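Lipase aflb (Neosartorya fumigata, PDB 6IDY) probably hydrolyses ester bonds of lipid substrates, as a fungal lipase of the alpha/beta-hydrolase fold related to Candida antarctica lipase B. Local coordinates at residues A[169-173]-A[174-178]; A[279-283]-A[284-288]; A[391-394]-A[395-399]; A[401-404]-A[405-409]. One frame throughout, in Å; residues are numbered along the deposited sequence.

Contact 1 of 4, residues A[169-173]-A[174-178]; sequences TATPA and GTTYY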
loop_
_atom_site.group_PDB
_atom_site.type_symbol
_atom_site.label_atom_id
_atom_site.label_comp_id
_atom_site.label_asym_id
_atom_site.label_seq_id
_atom_site.Cartn_x
_atom_site.Cartn_y
_atom_site.Cartn_z
ATOM N N THR A 169 2.439 -3.334 3.062
ATOM C CA THR A 169 3.341 -4.169 3.852
ATOM C C THR A 169 4.809 -3.796 3.687
ATOM O O THR A 169 5.279 -3.588 2.558
ATOM C CB THR A 169 3.103 -5.644 3.512
ATOM O OG1 THR A 169 1.738 -5.971 3.765
ATOM C CG2 THR A 169 4.015 -6.579 4.279
ATOM N N ALA A 170 5.519 -3.705 4.839
ATOM C CA ALA A 170 6.962 -3.489 4.965
ATOM C C ALA A 170 7.495 -2.203 4.320
ATOM O O ALA A 170 8.712 -2.019 4.247
ATOM C CB ALA A 170 7.696 -4.703 4.410
ATOM N N THR A 171 6.602 -1.320 3.848
ATOM C CA THR A 171 7.037 -0.120 3.139
ATOM C C THR A 171 6.432 1.143 3.750
ATOM O O THR A 171 5.206 1.241 3.828
ATOM C CB THR A 171 6.781 -0.256 1.619
ATOM O OG1 THR A 171 6.843 -1.633 1.227
ATOM C CG2 THR A 171 7.784 0.539 0.788
ATOM N N PRO A 172 7.273 2.097 4.219
ATOM C CA PRO A 172 6.728 3.337 4.809
ATOM C C PRO A 172 5.942 4.153 3.787
ATOM O O PRO A 172 6.299 4.164 2.613
ATOM C CB PRO A 172 7.976 4.102 5.281
ATOM C CG PRO A 172 9.079 3.116 5.277
ATOM C CD PRO A 172 8.749 2.121 4.212
ATOM N N ALA A 173 4.892 4.838 4.246
ATOM C CA ALA A 173 4.013 5.669 3.425
ATOM C C ALA A 173 4.734 6.772 2.683
ATOM O O ALA A 173 4.524 6.927 1.480
ATOM C CB ALA A 173 2.910 6.263 4.284
ATOM N N GLY A 174 5.569 7.520 3.406
ATOM C CA GLY A 174 6.317 8.654 2.881
ATOM C C GLY A 174 7.059 8.354 1.604
ATOM O O GLY A 174 6.832 9.023 0.592
ATOM N N THR A 175 7.918 7.318 1.630
ATOM C CA THR A 175 8.684 6.912 0.453
ATOM C C THR A 175 7.768 6.317 -0.620
ATOM O O THR A 175 7.911 6.687 -1.786
ATOM C CB THR A 175 9.875 6.014 0.821
ATOM O OG1 THR A 175 10.747 6.757 1.672
ATOM C CG2 THR A 175 10.667 5.584 -0.401
ATOM N N THR A 176 6.831 5.425 -0.226
ATOM C CA THR A 176 5.862 4.780 -1.119
ATOM C C THR A 176 5.139 5.772 -2.027
ATOM O O THR A 176 5.158 5.623 -3.253
ATOM C CB THR A 176 4.841 3.971 -0.310
ATOM O OG1 THR A 176 5.533 2.930 0.360
ATOM C CG2 THR A 176 3.692 3.388 -1.173
ATOM N N TYR A 177 4.526 6.784 -1.417
ATOM C CA TYR A 177 3.704 7.750 -2.130
ATOM C C TYR A 177 4.470 8.907 -2.756
ATOM O O TYR A 177 3.917 9.583 -3.616
ATOM C CB TYR A 177 2.586 8.232 -1.216
ATOM C CG TYR A 177 1.576 7.129 -0.991
ATOM C CD1 TYR A 177 0.776 6.665 -2.033
ATOM C CD2 TYR A 177 1.458 6.506 0.249
ATOM C CE1 TYR A 177 -0.131 5.626 -1.845
ATOM C CE2 TYR A 177 0.541 5.472 0.454
ATOM C CZ TYR A 177 -0.261 5.048 -0.595
ATOM O OH TYR A 177 -1.198 4.068 -0.410
ATOM N N TYR A 178 5.746 9.090 -2.396
ATOM C CA TYR A 178 6.613 10.117 -2.974
ATOM C C TYR A 178 6.667 9.942 -4.507
ATOM O O TYR A 178 6.612 10.929 -5.240
ATOM C CB TYR A 178 8.025 10.013 -2.352
ATOM C CG TYR A 178 9.044 10.981 -2.908
ATOM C CD1 TYR A 178 9.220 12.240 -2.344
ATOM C CD2 TYR A 178 9.873 10.619 -3.968
ATOM C CE1 TYR A 178 10.170 13.132 -2.844
ATOM C CE2 TYR A 178 10.826 11.501 -4.478
ATOM C CZ TYR A 178 10.965 12.761 -3.917
ATOM O OH TYR A 178 11.909 13.628 -4.409
HETATM O O HOH W 1 3.699 1.379 1.555
#
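Thr176 reaches back across the first turn of helix 173-178 to Pro172 and Thr171 of the loop before it. CB itself lies 3.3 Å from Pro172 O and also brushes Ala173 O. Its hydroxyl branch lies alongside the backbone N, opposite the carbonyl carbon (chi1 -64°), and this turns Thr176 OG1 to donate to Pro172 O at 2.7 Å, coming from above the carbonyl plane. Thr176 N bonds the same oxygen within that plane at 3.2 Å, so the N-cap carbonyl of Pro172 is gripped twice by one residue. Thr176 OG1 also accepts from a water at 2.7 Å that donates a second time to Thr171 O, and it packs against Thr171 CG2, the two side chains crossing nearly at right angles. The stretch follows strand 161-166 of the alpha/beta-hydrolase sheet; in Candida antarctica lipase B the corresponding loop carries an oxyanion-hole threonine, a role that Thr169, hydrogen-bonded to Gln234, probably shares. The methyl branch of Thr176 goes the other way, with CG2 about 4.0 Å above the centre of the Tyr177 ring. Tyr177 N closes the next turn on Ala173 O at 2.9 Å, nearly straight (169°), while the far end of its ring is fixed by the bond from its hydroxyl group to Val166 O.

Contact 2 of 4, residues A[279-283]-A[284-288]; sequences LACTP and SLWQQ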
loop_
_atom_site.group_PDB
_atom_site.type_symbol
_atom_site.label_atom_id
_atom_site.label_comp_id
_atom_site.label_asym_id
_atom_site.label_seq_id
_atom_site.Cartn_x
_atom_site.Cartn_y
_atom_site.Cartn_z
ATOM N N LEU A 279 9.290 -19.879 7.191
ATOM C CA LEU A 279 8.563 -20.390 8.357
ATOM C C LEU A 279 8.478 -19.317 9.458
ATOM O O LEU A 279 7.471 -19.249 10.150
ATOM C CB LEU A 279 9.218 -21.672 8.907
ATOM C CG LEU A 279 9.158 -22.927 8.006
ATOM C CD1 LEU A 279 10.053 -24.012 8.545
ATOM C CD2 LEU A 279 7.727 -23.447 7.865
ATOM N N ALA A 280 9.543 -18.510 9.635
ATOM C CA ALA A 280 9.609 -17.428 10.629
ATOM C C ALA A 280 9.498 -16.091 9.890
ATOM O O ALA A 280 10.368 -15.722 9.095
ATOM C CB ALA A 280 10.904 -17.512 11.434
ATOM N N CYS A 281 8.370 -15.412 10.096
ATOM C CA CYS A 281 8.031 -14.178 9.390
ATOM C C CYS A 281 7.590 -13.090 10.353
ATOM O O CYS A 281 8.180 -12.961 11.411
ATOM C CB CYS A 281 6.972 -14.478 8.333
ATOM S SG CYS A 281 7.366 -15.914 7.304
ATOM N N THR A 282 6.596 -12.275 9.982
ATOM C CA THR A 282 6.108 -11.216 10.861
ATOM C C THR A 282 4.609 -11.439 11.077
ATOM O O THR A 282 4.006 -12.169 10.278
ATOM C CB THR A 282 6.458 -9.798 10.323
ATOM O OG1 THR A 282 5.400 -9.307 9.504
ATOM C CG2 THR A 282 7.798 -9.728 9.587
ATOM N N PRO A 283 3.977 -10.823 12.119
ATOM C CA PRO A 283 2.528 -11.011 12.309
ATOM C C PRO A 283 1.690 -10.682 11.076
ATOM O O PRO A 283 0.849 -11.495 10.712
ATOM C CB PRO A 283 2.198 -10.068 13.474
ATOM C CG PRO A 283 3.459 -9.958 14.235
ATOM C CD PRO A 283 4.541 -9.964 13.184
ATOM N N SER A 284 1.932 -9.520 10.418
ATOM C CA SER A 284 1.156 -9.108 9.244
ATOM C C SER A 284 1.365 -10.012 8.035
ATOM O O SER A 284 0.429 -10.168 7.255
ATOM C CB SER A 284 1.398 -7.647 8.889
ATOM O OG SER A 284 2.615 -7.458 8.189
ATOM N N LEU A 285 2.566 -10.620 7.886
ATOM C CA LEU A 285 2.816 -11.550 6.778
ATOM C C LEU A 285 1.953 -12.795 6.966
ATOM O O LEU A 285 1.229 -13.171 6.045
ATOM C CB LEU A 285 4.309 -11.929 6.629
ATOM C CG LEU A 285 5.324 -10.793 6.363
ATOM C CD1 LEU A 285 6.668 -11.350 5.924
ATOM C CD2 LEU A 285 4.820 -9.802 5.306
ATOM N N TRP A 286 1.976 -13.386 8.184
ATOM C CA TRP A 286 1.176 -14.561 8.500
ATOM C C TRP A 286 -0.323 -14.303 8.414
ATOM O O TRP A 286 -1.040 -15.149 7.880
ATOM C CB TRP A 286 1.570 -15.178 9.850
ATOM C CG TRP A 286 2.775 -16.070 9.758
ATOM C CD1 TRP A 286 3.950 -15.931 10.433
ATOM C CD2 TRP A 286 2.941 -17.206 8.891
ATOM N NE1 TRP A 286 4.829 -16.925 10.062
ATOM C CE2 TRP A 286 4.232 -17.726 9.124
ATOM C CE3 TRP A 286 2.111 -17.850 7.951
ATOM C CZ2 TRP A 286 4.721 -18.846 8.449
ATOM C CZ3 TRP A 286 2.589 -18.974 7.298
ATOM C CH2 TRP A 286 3.877 -19.463 7.551
ATOM N N GLN A 287 -0.788 -13.123 8.872
ATOM C CA GLN A 287 -2.215 -12.747 8.830
ATOM C C GLN A 287 -2.758 -12.574 7.416
ATOM O O GLN A 287 -3.963 -12.690 7.212
ATOM C CB GLN A 287 -2.465 -11.456 9.621
ATOM C CG GLN A 287 -2.375 -11.662 11.122
ATOM C CD GLN A 287 -2.376 -10.353 11.864
ATOM O OE1 GLN A 287 -1.611 -9.427 11.564
ATOM N NE2 GLN A 287 -3.225 -10.264 12.868
ATOM N N GLN A 288 -1.879 -12.298 6.445
ATOM C CA GLN A 288 -2.293 -12.075 5.064
ATOM C C GLN A 288 -2.421 -13.369 4.244
ATOM O O GLN A 288 -2.604 -13.313 3.028
ATOM C CB GLN A 288 -1.399 -11.033 4.384
ATOM C CG GLN A 288 -1.725 -9.638 4.918
ATOM C CD GLN A 288 -0.782 -8.600 4.406
ATOM O OE1 GLN A 288 0.309 -8.383 4.946
ATOM N NE2 GLN A 288 -1.184 -7.936 3.350
#
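A disulfide sulfur rests obliquely against an indole here: Cys281 SG, bonded to Cys273, lies 4.4 Å from the centroid of the five-membered ring of Trp286, 37° off the ring normal. This Cys sulfur-aromatic contact spans the start of the short helix 283-287, for which Thr282 is the N-cap residue. The indole is held in position by Trp286 NE1, which bonds Thr429 O of the C-terminal region, and Cys281 CB approaches that same nitrogen at 3.7 Å. Cys281 CB also meets Leu285 CD1 at 4.0 Å, on a different side from the indole, so the cysteine is flanked by two side chains from the first turn. Backbone bonds complete that turn: Trp286 N reaches Thr282 O at 3.2 Å and almost straight (174°), and Gln287 N reaches Pro283 O at 3.0 Å. The hydroxyls of Thr282 and Ser284 turn away to the backbone of the 201-202 loop, Thr282 OG1 to Leu202 O and Ser284 OG to Ser201 O; Thr282 OG1 still touches Leu285 CG. Along the edge of the indole that carries NE1, Leu279 O stands near the ring plane, 3.3 Å from Trp286 CZ2.

Contact 3 of 4, residues A[391-394]-A[395-399]; sequences LDVV and CGRVL
Leu391 O receives the shortest bond of this turn, from Cys395 N at 2.8 Å (N-H...O angle 156°), with the donor tilted out of the carbonyl plane. The cysteine side chain crowds the same oxygen: its sulfur lies beside the backbone N and opposite the carbonyl carbon (chi1 -60°), and Cys395 SG thereby comes 3.3 Å from Leu391 O and 4.0 Å from Leu391 CB before continuing into the disulfide with Cys350. After this bond the helical pattern slackens. Gly396 N makes only weak bonds, to Asp392 O and Val393 O, and Arg397 N is weakly bonded to Val393 O; its sounder partner is Val394 O, three residues back, at 3.3 Å, where the N-H comes from well above the carbonyl plane. Arg397 then folds back along the helix. Its chain, extended from CG to NE, passes the carbonyl oxygens of Val393 and Val394 and lays the guanidinium against the two valines. Val393 CG1 sits 3.8 Å above one face of that group, toward its rim and closest to Arg397 NH2, while Val394 CG2 meets Arg397 NH1 obliquely at 4.0 Å. On the buried side of helix 391-396, Leu391 and Val394 pack on Leu369 of helix 368-379, and past its end the chain carries Val398 and Leu399 onto helix 63-73, at the periphery of the alpha/beta-hydrolase domain.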
loop_
_atom_site.group_PDB
_atom_site.type_symbol
_atom_site.label_atom_id
_atom_site.label_comp_id
_atom_site.label_asym_id
_atom_site.label_seq_id
_atom_site.Cartn_x
_atom_site.Cartn_y
_atom_site.Cartn_z
ATOM N N LEU A 391 -11.927 5.542 -22.243
ATOM C CA LEU A 391 -11.044 4.374 -22.156
ATOM C C LEU A 391 -10.045 4.255 -23.305
ATOM O O LEU A 391 -8.962 3.734 -23.067
ATOM C CB LEU A 391 -11.814 3.057 -21.956
ATOM C CG LEU A 391 -12.572 2.901 -20.623
ATOM C CD1 LEU A 391 -13.309 1.586 -20.573
ATOM C CD2 LEU A 391 -11.638 3.008 -19.416
ATOM N N ASP A 392 -10.344 4.779 -24.506
ATOM C CA ASP A 392 -9.374 4.745 -25.617
ATOM C C ASP A 392 -8.112 5.549 -25.256
ATOM O O ASP A 392 -6.997 5.079 -25.489
ATOM C CB ASP A 392 -9.996 5.270 -26.926
ATOM C CG ASP A 392 -11.129 4.418 -27.476
ATOM O OD1 ASP A 392 -10.991 3.170 -27.484
ATOM O OD2 ASP A 392 -12.148 4.999 -27.918
ATOM N N VAL A 393 -8.298 6.731 -24.638
ATOM C CA VAL A 393 -7.213 7.610 -24.204
ATOM C C VAL A 393 -6.529 7.010 -22.956
ATOM O O VAL A 393 -5.311 6.839 -22.955
ATOM C CB VAL A 393 -7.711 9.068 -23.975
ATOM C CG1 VAL A 393 -6.619 9.950 -23.371
ATOM C CG2 VAL A 393 -8.238 9.683 -25.271
ATOM N N VAL A 394 -7.315 6.678 -21.913
ATOM C CA VAL A 394 -6.812 6.136 -20.646
ATOM C C VAL A 394 -6.042 4.807 -20.847
ATOM O O VAL A 394 -4.902 4.700 -20.382
ATOM C CB VAL A 394 -7.942 6.036 -19.585
ATOM C CG1 VAL A 394 -7.482 5.279 -18.344
ATOM C CG2 VAL A 394 -8.461 7.426 -19.204
ATOM N N CYS A 395 -6.641 3.826 -21.561
ATOM C CA CYS A 395 -6.011 2.523 -21.806
ATOM C C CYS A 395 -4.793 2.605 -22.736
ATOM O O CYS A 395 -3.925 1.742 -22.660
ATOM C CB CYS A 395 -7.020 1.480 -22.285
ATOM S SG CYS A 395 -8.369 1.151 -21.114
ATOM N N GLY A 396 -4.727 3.652 -23.559
ATOM C CA GLY A 396 -3.625 3.909 -24.484
ATOM C C GLY A 396 -2.351 4.384 -23.806
ATOM O O GLY A 396 -1.272 4.330 -24.398
ATOM N N ARG A 397 -2.469 4.862 -22.561
ATOM C CA ARG A 397 -1.348 5.350 -21.760
ATOM C C ARG A 397 -0.647 4.198 -21.025
ATOM O O ARG A 397 -1.233 3.133 -20.828
ATOM C CB ARG A 397 -1.844 6.370 -20.719
ATOM C CG ARG A 397 -2.372 7.702 -21.249
ATOM C CD ARG A 397 -3.076 8.423 -20.113
ATOM N NE ARG A 397 -3.543 9.763 -20.474
ATOM C CZ ARG A 397 -4.543 10.394 -19.864
ATOM N NH1 ARG A 397 -5.208 9.804 -18.879
ATOM N NH2 ARG A 397 -4.893 11.616 -20.244
ATOM N N VAL A 398 0.600 4.435 -20.596
ATOM C CA VAL A 398 1.406 3.501 -19.799
ATOM C C VAL A 398 1.596 4.065 -18.385
ATOM O O VAL A 398 1.837 3.321 -17.434
ATOM C CB VAL A 398 2.747 3.090 -20.461
ATOM C CG1 VAL A 398 2.514 2.183 -21.666
ATOM C CG2 VAL A 398 3.588 4.303 -20.844
ATOM N N LEU A 399 1.485 5.390 -18.262
ATOM C CA LEU A 399 1.609 6.131 -17.013
ATOM C C LEU A 399 0.570 7.246 -17.009
ATOM O O LEU A 399 0.273 7.767 -18.085
ATOM C CB LEU A 399 3.005 6.789 -16.920
ATOM C CG LEU A 399 4.221 5.912 -16.641
ATOM C CD1 LEU A 399 5.478 6.758 -16.607
ATOM C CD2 LEU A 399 4.082 5.154 -15.321
#

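Contact 4 of 4, residues A[401-404]-A[405-409]; sequences PQLG and LDDLL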
loop_
_atom_site.group_PDB
_atom_site.type_symbol
_atom_site.label_atom_id
_atom_site.label_comp_id
_atom_site.label_asym_id
_atom_site.label_seq_id
_atom_site.Cartn_x
_atom_site.Cartn_y
_atom_site.Cartn_z
ATOM N N PRO A 401 -0.614 11.177 -16.878
ATOM C CA PRO A 401 0.199 12.349 -17.287
ATOM C C PRO A 401 0.989 12.986 -16.137
ATOM O O PRO A 401 2.012 13.622 -16.367
ATOM C CB PRO A 401 -0.835 13.334 -17.850
ATOM C CG PRO A 401 -2.061 12.533 -18.108
ATOM C CD PRO A 401 -2.050 11.379 -17.163
ATOM N N GLN A 402 0.526 12.786 -14.896
ATOM C CA GLN A 402 1.124 13.337 -13.672
ATOM C C GLN A 402 2.438 12.665 -13.254
ATOM O O GLN A 402 3.192 13.243 -12.468
ATOM C CB GLN A 402 0.105 13.312 -12.512
ATOM C CG GLN A 402 -1.138 14.183 -12.749
ATOM C CD GLN A 402 -2.197 13.502 -13.589
ATOM O OE1 GLN A 402 -2.326 12.274 -13.611
ATOM N NE2 GLN A 402 -2.983 14.288 -14.308
ATOM N N LEU A 403 2.709 11.452 -13.756
ATOM C CA LEU A 403 3.930 10.730 -13.393
ATOM C C LEU A 403 4.879 10.538 -14.576
ATOM O O LEU A 403 4.453 10.563 -15.734
ATOM C CB LEU A 403 3.606 9.369 -12.727
ATOM C CG LEU A 403 2.739 9.367 -11.444
ATOM C CD1 LEU A 403 2.515 7.954 -10.960
ATOM C CD2 LEU A 403 3.370 10.185 -10.324
ATOM N N GLY A 404 6.155 10.344 -14.266
ATOM C CA GLY A 404 7.198 10.114 -15.258
ATOM C C GLY A 404 8.015 8.874 -14.968
ATOM O O GLY A 404 7.668 8.087 -14.080
ATOM N N LEU A 405 9.118 8.707 -15.712
ATOM C CA LEU A 405 10.058 7.594 -15.587
ATOM C C LEU A 405 10.547 7.355 -14.144
ATOM O O LEU A 405 10.453 6.224 -13.671
ATOM C CB LEU A 405 11.243 7.788 -16.557
ATOM C CG LEU A 405 12.386 6.760 -16.508
ATOM C CD1 LEU A 405 11.911 5.356 -16.883
ATOM C CD2 LEU A 405 13.547 7.194 -17.391
ATOM N N ASP A 406 11.049 8.404 -13.454
ATOM C CA ASP A 406 11.562 8.327 -12.074
ATOM C C ASP A 406 10.522 7.834 -11.077
ATOM O O ASP A 406 10.871 7.158 -10.108
ATOM C CB ASP A 406 12.159 9.673 -11.629
ATOM C CG ASP A 406 13.455 10.067 -12.332
ATOM O OD1 ASP A 406 13.942 9.279 -13.177
ATOM O OD2 ASP A 406 13.981 11.161 -12.035
ATOM N N ASP A 407 9.245 8.151 -11.336
ATOM C CA ASP A 407 8.102 7.713 -10.530
ATOM C C ASP A 407 7.889 6.204 -10.693
ATOM O O ASP A 407 7.714 5.516 -9.692
ATOM C CB ASP A 407 6.848 8.508 -10.909
ATOM C CG ASP A 407 6.976 9.994 -10.629
ATOM O OD1 ASP A 407 7.288 10.355 -9.476
ATOM O OD2 ASP A 407 6.747 10.794 -11.558
ATOM N N LEU A 408 7.972 5.688 -11.944
ATOM C CA LEU A 408 7.875 4.263 -12.270
ATOM C C LEU A 408 9.035 3.521 -11.572
ATOM O O LEU A 408 8.796 2.544 -10.860
ATOM C CB LEU A 408 7.968 4.066 -13.810
ATOM C CG LEU A 408 7.542 2.710 -14.432
ATOM C CD1 LEU A 408 7.453 2.829 -15.920
ATOM C CD2 LEU A 408 8.524 1.584 -14.123
ATOM N N LEU A 409 10.283 3.997 -11.778
ATOM C CA LEU A 409 11.494 3.388 -11.208
ATOM C C LEU A 409 11.518 3.404 -9.688
ATOM O O LEU A 409 11.823 2.383 -9.076
ATOM C CB LEU A 409 12.780 4.006 -11.786
ATOM C CG LEU A 409 12.893 4.104 -13.321
ATOM C CD1 LEU A 409 14.169 4.827 -13.734
ATOM C CD2 LEU A 409 12.801 2.738 -13.989
#
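Asp407 closing on Leu403 and Gly404 makes the tight half of this contact. The carboxylate leans back past the start of the helix, its CG opposite the carbonyl carbon and beside the backbone N (chi1 -63°), and takes the N-H of Gly404 on Asp407 OD2 at 2.8 Å. That bond is straight (166°) and uses the anti lone pair. Leu403 crosses the aspartate at about a right angle, pressing its methyl CD2 to 3.6 Å from Asp407 CG, and Leu403 CA is 3.4 Å from Asp407 OD2. Gly404 is the N-cap of helix 405-412, and an acidic side chain three residues on that accepts from the N-cap N-H is one half of a capping box; glycine has no side chain to give the reciprocal half. The negative charge near a helix N-terminus is probably favoured by the dipole, and Asp407 OD1 has its own partner in a salt bridge with Lys183. Gly404 O accepts from Leu408 N at 3.2 Å, in the carbonyl plane, and weakly from Asp407 N. On the loop side the contact is loose: Gln402 O comes no nearer than 4.4 Å to Asp407 OD2, and the Gln402 side chain leads away to Trp371 and Ala187.

How the contacts relate
The four turns lie in series along the chain; two pairs touch directly and a third is linked through Lys183. Contacts 1 and 2, centres 19 Å apart, meet where Thr169 OG1 lies 3.0 Å from Gln288 OE1, a probable hydrogen bond which, if Thr169 has the role of its counterpart in Candida antarctica lipase B, would put the end of contact 2 near the oxyanion site. Contacts 3 and 4, 15 Å between centres, pack together: Leu399 CD1 is 3.6 Å from Gly404 O. Contacts 1 and 4 do not touch, but Lys183 bonds Tyr178 O and Asp407 OD1. Contact 2 lies across the chain's centre from contacts 3 and 4, about 37 and 32 Å away between centres.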